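Local coordinates for protein glutaredoxin-glutathione complex (Polygonaceae, PDB 5KQA) that binds glutathione and, as a plant glutaredoxin, probably catalyses glutathione-dependent thiol-disulfide exchange through a CxxC-type active site, at residues A[51-63]-A[107-120]. Sequence-based numbering, arbitrary orientation.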
loop_
_atom_site.group_PDB
_atom_site.type_symbol
_atom_site.label_atom_id
_atom_site.label_comp_id
_atom_site.label_asym_id
_atom_site.label_seq_id
_atom_site.Cartn_x
_atom_site.Cartn_y
_atom_site.Cartn_z
ATOM N N SER A 51 6.513 3.848 -8.572
ATOM C CA SER A 51 6.315 5.074 -9.336
ATOM C C SER A 51 5.140 4.962 -10.304
ATOM O O SER A 51 4.362 5.901 -10.435
ATOM C CB SER A 51 7.583 5.441 -10.103
ATOM O OG SER A 51 8.608 5.779 -9.194
ATOM N N ARG A 52 5.019 3.825 -10.985
ATOM C CA ARG A 52 3.881 3.588 -11.880
ATOM C C ARG A 52 2.531 3.698 -11.171
ATOM O O ARG A 52 1.608 4.350 -11.677
ATOM C CB ARG A 52 3.985 2.204 -12.541
ATOM C CG ARG A 52 4.989 2.113 -13.679
ATOM C CD ARG A 52 4.308 1.684 -14.973
ATOM N NE ARG A 52 4.013 0.257 -14.979
ATOM C CZ ARG A 52 2.891 -0.282 -15.444
ATOM N NH1 ARG A 52 2.731 -1.596 -15.399
ATOM N NH2 ARG A 52 1.931 0.484 -15.949
ATOM N N VAL A 53 2.403 3.059 -10.009
ATOM C CA VAL A 53 1.101 3.027 -9.341
ATOM C C VAL A 53 0.771 4.404 -8.795
ATOM O O VAL A 53 -0.386 4.822 -8.825
ATOM C CB VAL A 53 1.013 1.972 -8.188
ATOM C CG1 VAL A 53 1.282 0.573 -8.710
ATOM C CG2 VAL A 53 1.930 2.313 -7.035
ATOM N N LYS A 54 1.789 5.124 -8.325
ATOM C CA LYS A 54 1.584 6.486 -7.839
ATOM C C LYS A 54 1.118 7.402 -8.970
ATOM O O LYS A 54 0.222 8.231 -8.789
ATOM C CB LYS A 54 2.865 7.053 -7.217
ATOM C CG LYS A 54 3.288 6.421 -5.907
ATOM C CD LYS A 54 4.717 6.844 -5.573
ATOM C CE LYS A 54 5.300 6.026 -4.449
ATOM N NZ LYS A 54 6.744 6.358 -4.194
ATOM N N LYS A 55 1.751 7.268 -10.129
ATOM C CA LYS A 55 1.371 8.057 -11.297
ATOM C C LYS A 55 -0.088 7.791 -11.704
ATOM O O LYS A 55 -0.833 8.721 -12.019
ATOM C CB LYS A 55 2.320 7.750 -12.459
ATOM C CG LYS A 55 2.226 8.699 -13.636
ATOM C CD LYS A 55 3.400 8.470 -14.585
ATOM C CE LYS A 55 3.428 9.480 -15.727
ATOM N NZ LYS A 55 2.278 9.319 -16.665
ATOM N N LEU A 56 -0.493 6.522 -11.694
ATOM C CA LEU A 56 -1.886 6.159 -11.970
ATOM C C LEU A 56 -2.844 6.835 -10.994
ATOM O O LEU A 56 -3.827 7.448 -11.402
ATOM C CB LEU A 56 -2.083 4.640 -11.903
ATOM C CG LEU A 56 -3.538 4.172 -12.085
ATOM C CD1 LEU A 56 -3.955 4.238 -13.537
ATOM C CD2 LEU A 56 -3.771 2.790 -11.530
ATOM N N PHE A 57 -2.566 6.706 -9.700
ATOM C CA PHE A 57 -3.410 7.324 -8.682
ATOM C C PHE A 57 -3.435 8.843 -8.823
ATOM O O PHE A 57 -4.478 9.459 -8.617
ATOM C CB PHE A 57 -2.941 6.934 -7.275
ATOM C CG PHE A 57 -3.191 5.506 -6.940
ATOM C CD1 PHE A 57 -4.380 4.894 -7.314
ATOM C CD2 PHE A 57 -2.241 4.762 -6.265
ATOM C CE1 PHE A 57 -4.621 3.571 -7.015
ATOM C CE2 PHE A 57 -2.475 3.433 -5.967
ATOM C CZ PHE A 57 -3.667 2.839 -6.339
ATOM N N ASP A 58 -2.297 9.446 -9.166
ATOM C CA ASP A 58 -2.251 10.891 -9.416
ATOM C C ASP A 58 -3.263 11.280 -10.494
ATOM O O ASP A 58 -4.079 12.191 -10.311
ATOM C CB ASP A 58 -0.845 11.343 -9.849
ATOM C CG ASP A 58 0.186 11.258 -8.722
ATOM O OD1 ASP A 58 -0.192 11.334 -7.535
ATOM O OD2 ASP A 58 1.390 11.123 -9.033
ATOM N N GLN A 59 -3.202 10.570 -11.617
ATOM C CA GLN A 59 -4.031 10.870 -12.781
ATOM C C GLN A 59 -5.520 10.589 -12.522
ATOM O O GLN A 59 -6.399 11.241 -13.097
ATOM C CB GLN A 59 -3.515 10.080 -13.988
ATOM C CG GLN A 59 -2.095 10.492 -14.394
ATOM C CD GLN A 59 -1.530 9.674 -15.540
ATOM O OE1 GLN A 59 -1.849 8.496 -15.695
ATOM N NE2 GLN A 59 -0.682 10.299 -16.349
ATOM N N LEU A 60 -5.801 9.638 -11.638
ATOM C CA LEU A 60 -7.181 9.322 -11.270
ATOM C C LEU A 60 -7.759 10.318 -10.279
ATOM O O LEU A 60 -8.953 10.272 -9.979
ATOM C CB LEU A 60 -7.281 7.925 -10.661
ATOM C CG LEU A 60 -7.005 6.707 -11.531
ATOM C CD1 LEU A 60 -7.186 5.460 -10.674
ATOM C CD2 LEU A 60 -7.916 6.676 -12.751
ATOM N N GLY A 61 -6.920 11.206 -9.749
ATOM C CA GLY A 61 -7.375 12.189 -8.774
ATOM C C GLY A 61 -7.559 11.613 -7.376
ATOM O O GLY A 61 -8.309 12.142 -6.551
ATOM N N ALA A 62 -6.862 10.520 -7.100
ATOM C CA ALA A 62 -6.999 9.847 -5.816
ATOM C C ALA A 62 -5.885 10.271 -4.867
ATOM O O ALA A 62 -4.726 10.364 -5.261
ATOM C CB ALA A 62 -6.996 8.328 -6.009
ATOM N N ARG A 63 -6.224 10.531 -3.611
ATOM C CA ARG A 63 -5.170 10.851 -2.660
ATOM C C ARG A 63 -4.739 9.596 -1.910
ATOM O O ARG A 63 -5.562 8.777 -1.488
ATOM C CB ARG A 63 -5.606 11.950 -1.689
ATOM C CG ARG A 63 -6.519 11.517 -0.569
ATOM C CD ARG A 63 -6.733 12.691 0.380
ATOM N NE ARG A 63 -7.064 13.911 -0.357
ATOM C CZ ARG A 63 -6.890 15.145 0.110
ATOM N NH1 ARG A 63 -6.378 15.337 1.320
ATOM N NH2 ARG A 63 -7.222 16.190 -0.641
ATOM N N VAL A 107 -3.214 -3.614 -9.152
ATOM C CA VAL A 107 -3.908 -2.340 -9.277
ATOM C C VAL A 107 -4.295 -2.104 -10.730
ATOM O O VAL A 107 -5.413 -1.676 -11.028
ATOM C CB VAL A 107 -3.044 -1.157 -8.767
ATOM C CG1 VAL A 107 -3.671 0.172 -9.175
ATOM C CG2 VAL A 107 -2.852 -1.245 -7.239
ATOM N N MET A 108 -3.362 -2.384 -11.631
ATOM C CA MET A 108 -3.630 -2.276 -13.062
ATOM C C MET A 108 -4.773 -3.205 -13.486
ATOM O O MET A 108 -5.596 -2.846 -14.331
ATOM C CB MET A 108 -2.364 -2.583 -13.869
ATOM C CG MET A 108 -1.248 -1.570 -13.690
ATOM S SD MET A 108 -1.834 0.116 -13.945
ATOM C CE MET A 108 -0.444 1.063 -13.320
ATOM N N GLU A 109 -4.822 -4.398 -12.908
ATOM C CA GLU A 109 -5.929 -5.325 -13.170
ATOM C C GLU A 109 -7.285 -4.724 -12.789
ATOM O O GLU A 109 -8.256 -4.837 -13.541
ATOM C CB GLU A 109 -5.712 -6.646 -12.421
ATOM C CG GLU A 109 -6.893 -7.593 -12.454
ATOM C CD GLU A 109 -6.839 -8.652 -11.342
ATOM O OE1 GLU A 109 -5.716 -9.010 -10.907
ATOM O OE2 GLU A 109 -7.923 -9.119 -10.900
ATOM N N LYS A 110 -7.356 -4.084 -11.624
ATOM C CA LYS A 110 -8.601 -3.461 -11.173
ATOM C C LYS A 110 -8.974 -2.246 -12.020
ATOM O O LYS A 110 -10.148 -1.944 -12.206
ATOM C CB LYS A 110 -8.489 -3.047 -9.702
ATOM C CG LYS A 110 -8.111 -4.185 -8.755
ATOM C CD LYS A 110 -9.291 -5.107 -8.459
ATOM C CE LYS A 110 -8.933 -6.132 -7.377
ATOM N NZ LYS A 110 -10.126 -6.823 -6.788
ATOM N N HIS A 111 -7.969 -1.534 -12.512
ATOM C CA HIS A 111 -8.217 -0.388 -13.374
ATOM C C HIS A 111 -8.791 -0.889 -14.698
ATOM O O HIS A 111 -9.721 -0.312 -15.259
ATOM C CB HIS A 111 -6.930 0.391 -13.589
ATOM C CG HIS A 111 -7.090 1.633 -14.417
ATOM N ND1 HIS A 111 -8.074 2.569 -14.176
ATOM C CD2 HIS A 111 -6.373 2.095 -15.464
ATOM C CE1 HIS A 111 -7.952 3.558 -15.045
ATOM N NE2 HIS A 111 -6.926 3.302 -15.831
ATOM N N ARG A 112 -8.244 -2.002 -15.162
ATOM C CA ARG A 112 -8.638 -2.606 -16.423
ATOM C C ARG A 112 -10.093 -3.107 -16.404
ATOM O O ARG A 112 -10.797 -2.988 -17.404
ATOM C CB ARG A 112 -7.676 -3.747 -16.750
ATOM C CG ARG A 112 -7.906 -4.416 -18.087
ATOM C CD ARG A 112 -6.753 -5.370 -18.426
ATOM N NE ARG A 112 -6.687 -6.516 -17.519
ATOM C CZ ARG A 112 -5.691 -6.753 -16.665
ATOM N NH1 ARG A 112 -4.649 -5.923 -16.592
ATOM N NH2 ARG A 112 -5.737 -7.830 -15.886
ATOM N N ASP A 113 -10.555 -3.646 -15.274
ATOM C CA ASP A 113 -11.899 -4.216 -15.240
ATOM C C ASP A 113 -12.934 -3.239 -14.660
ATOM O O ASP A 113 -14.076 -3.612 -14.405
ATOM C CB ASP A 113 -11.896 -5.558 -14.480
ATOM C CG ASP A 113 -11.808 -5.406 -12.961
ATOM O OD1 ASP A 113 -11.457 -4.316 -12.461
ATOM O OD2 ASP A 113 -12.087 -6.407 -12.257
ATOM N N GLY A 114 -12.531 -1.987 -14.475
ATOM C CA GLY A 114 -13.460 -0.936 -14.100
ATOM C C GLY A 114 -13.830 -0.876 -12.629
ATOM O O GLY A 114 -14.760 -0.167 -12.249
ATOM N N LYS A 115 -13.101 -1.609 -11.794
ATOM C CA LYS A 115 -13.442 -1.707 -10.374
ATOM C C LYS A 115 -12.718 -0.693 -9.484
ATOM O O LYS A 115 -13.179 -0.394 -8.385
ATOM C CB LYS A 115 -13.146 -3.120 -9.867
ATOM C CG LYS A 115 -13.960 -4.207 -10.569
ATOM C CD LYS A 115 -15.449 -4.044 -10.311
ATOM C CE LYS A 115 -16.263 -4.971 -11.202
ATOM N NZ LYS A 115 -16.066 -4.626 -12.635
ATOM N N LEU A 116 -11.588 -0.177 -9.955
ATOM C CA LEU A 116 -10.705 0.643 -9.119
ATOM C C LEU A 116 -11.328 1.970 -8.675
ATOM O O LEU A 116 -11.286 2.313 -7.494
ATOM C CB LEU A 116 -9.390 0.921 -9.859
ATOM C CG LEU A 116 -8.276 1.611 -9.075
ATOM C CD1 LEU A 116 -7.967 0.822 -7.826
ATOM C CD2 LEU A 116 -7.015 1.774 -9.932
ATOM N N VAL A 117 -11.887 2.722 -9.616
ATOM C CA VAL A 117 -12.461 4.029 -9.274
ATOM C C VAL A 117 -13.627 3.914 -8.283
ATOM O O VAL A 117 -13.694 4.686 -7.326
ATOM C CB VAL A 117 -12.917 4.790 -10.539
ATOM C CG1 VAL A 117 -13.736 6.029 -10.172
ATOM C CG2 VAL A 117 -11.696 5.190 -11.353
ATOM N N PRO A 118 -14.549 2.959 -8.502
ATOM C CA PRO A 118 -15.624 2.767 -7.520
ATOM C C PRO A 118 -15.095 2.363 -6.141
ATOM O O PRO A 118 -15.655 2.805 -5.139
ATOM C CB PRO A 118 -16.471 1.638 -8.131
ATOM C CG PRO A 118 -16.197 1.723 -9.608
ATOM C CD PRO A 118 -14.746 2.127 -9.707
ATOM N N MET A 119 -14.058 1.526 -6.093
ATOM C CA MET A 119 -13.442 1.139 -4.817
ATOM C C MET A 119 -12.837 2.351 -4.130
ATOM O O MET A 119 -12.968 2.517 -2.913
ATOM C CB MET A 119 -12.346 0.088 -5.018
ATOM C CG MET A 119 -12.810 -1.284 -5.459
ATOM S SD MET A 119 -11.381 -2.306 -5.902
ATOM C CE MET A 119 -10.305 -1.947 -4.529
ATOM N N LEU A 120 -12.162 3.183 -4.925
ATOM C CA LEU A 120 -11.509 4.387 -4.427
ATOM C C LEU A 120 -12.539 5.396 -3.929
ATOM O O LEU A 120 -12.317 6.102 -2.953
ATOM C CB LEU A 120 -10.635 5.012 -5.522
ATOM C CG LEU A 120 -9.328 4.275 -5.837
ATOM C CD1 LEU A 120 -8.679 4.831 -7.100
ATOM C CD2 LEU A 120 -8.352 4.376 -4.672
#
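Val107 meets helix 51-60 chiefly through CG1: this methyl lies 3.5 Å from Leu56 CD2 and 3.9 Å from Phe57 CZ, the valine and leucine side chains running past each other in opposite senses. The next residue, Met108, is bent at chi2, which carries its thioether end over to Leu56, while its methyl CE comes within 3.6 Å of Arg52 NH2, a van der Waals contact. His111 offers a ring face to Leu56: CD1 stands 4.0 Å from the ring centroid and 21° off the normal, a CH-pi contact displaced toward the rim. Beyond the Schellman turn at Gly114, Leu116 extends CD2 tip to tip with Leu56 CD2 at 3.8 Å and crosses Leu60 at about a right angle. Leu56 is thus a knob in a hole of Val107, Met108, His111 and Leu116; with CG anti to the backbone N (chi1 176°), both methyls are carried out into this hole, and cutting the leucine back to alanine would probably leave a gap there and strip the histidine face of its methyl. Val117 borders a second hole, shared with His111, Leu116 and Leu120, which receives Leu60. Leu120 closes the contact, its CD1 lying 3.9 Å from Leu60 CD1 and 4.0 Å from Ala62 CB. Behind this layer Val107 and Leu116 touch strand 93-96, and Phe57 strand 39-43. With segment axes 32° apart for 51-60 and 107-112, the geometry fits the thioredoxin fold of glutaredoxins, in which the helix that starts at the probable CxxC motif packs beside the C-terminal helices on one side of the mixed sheet.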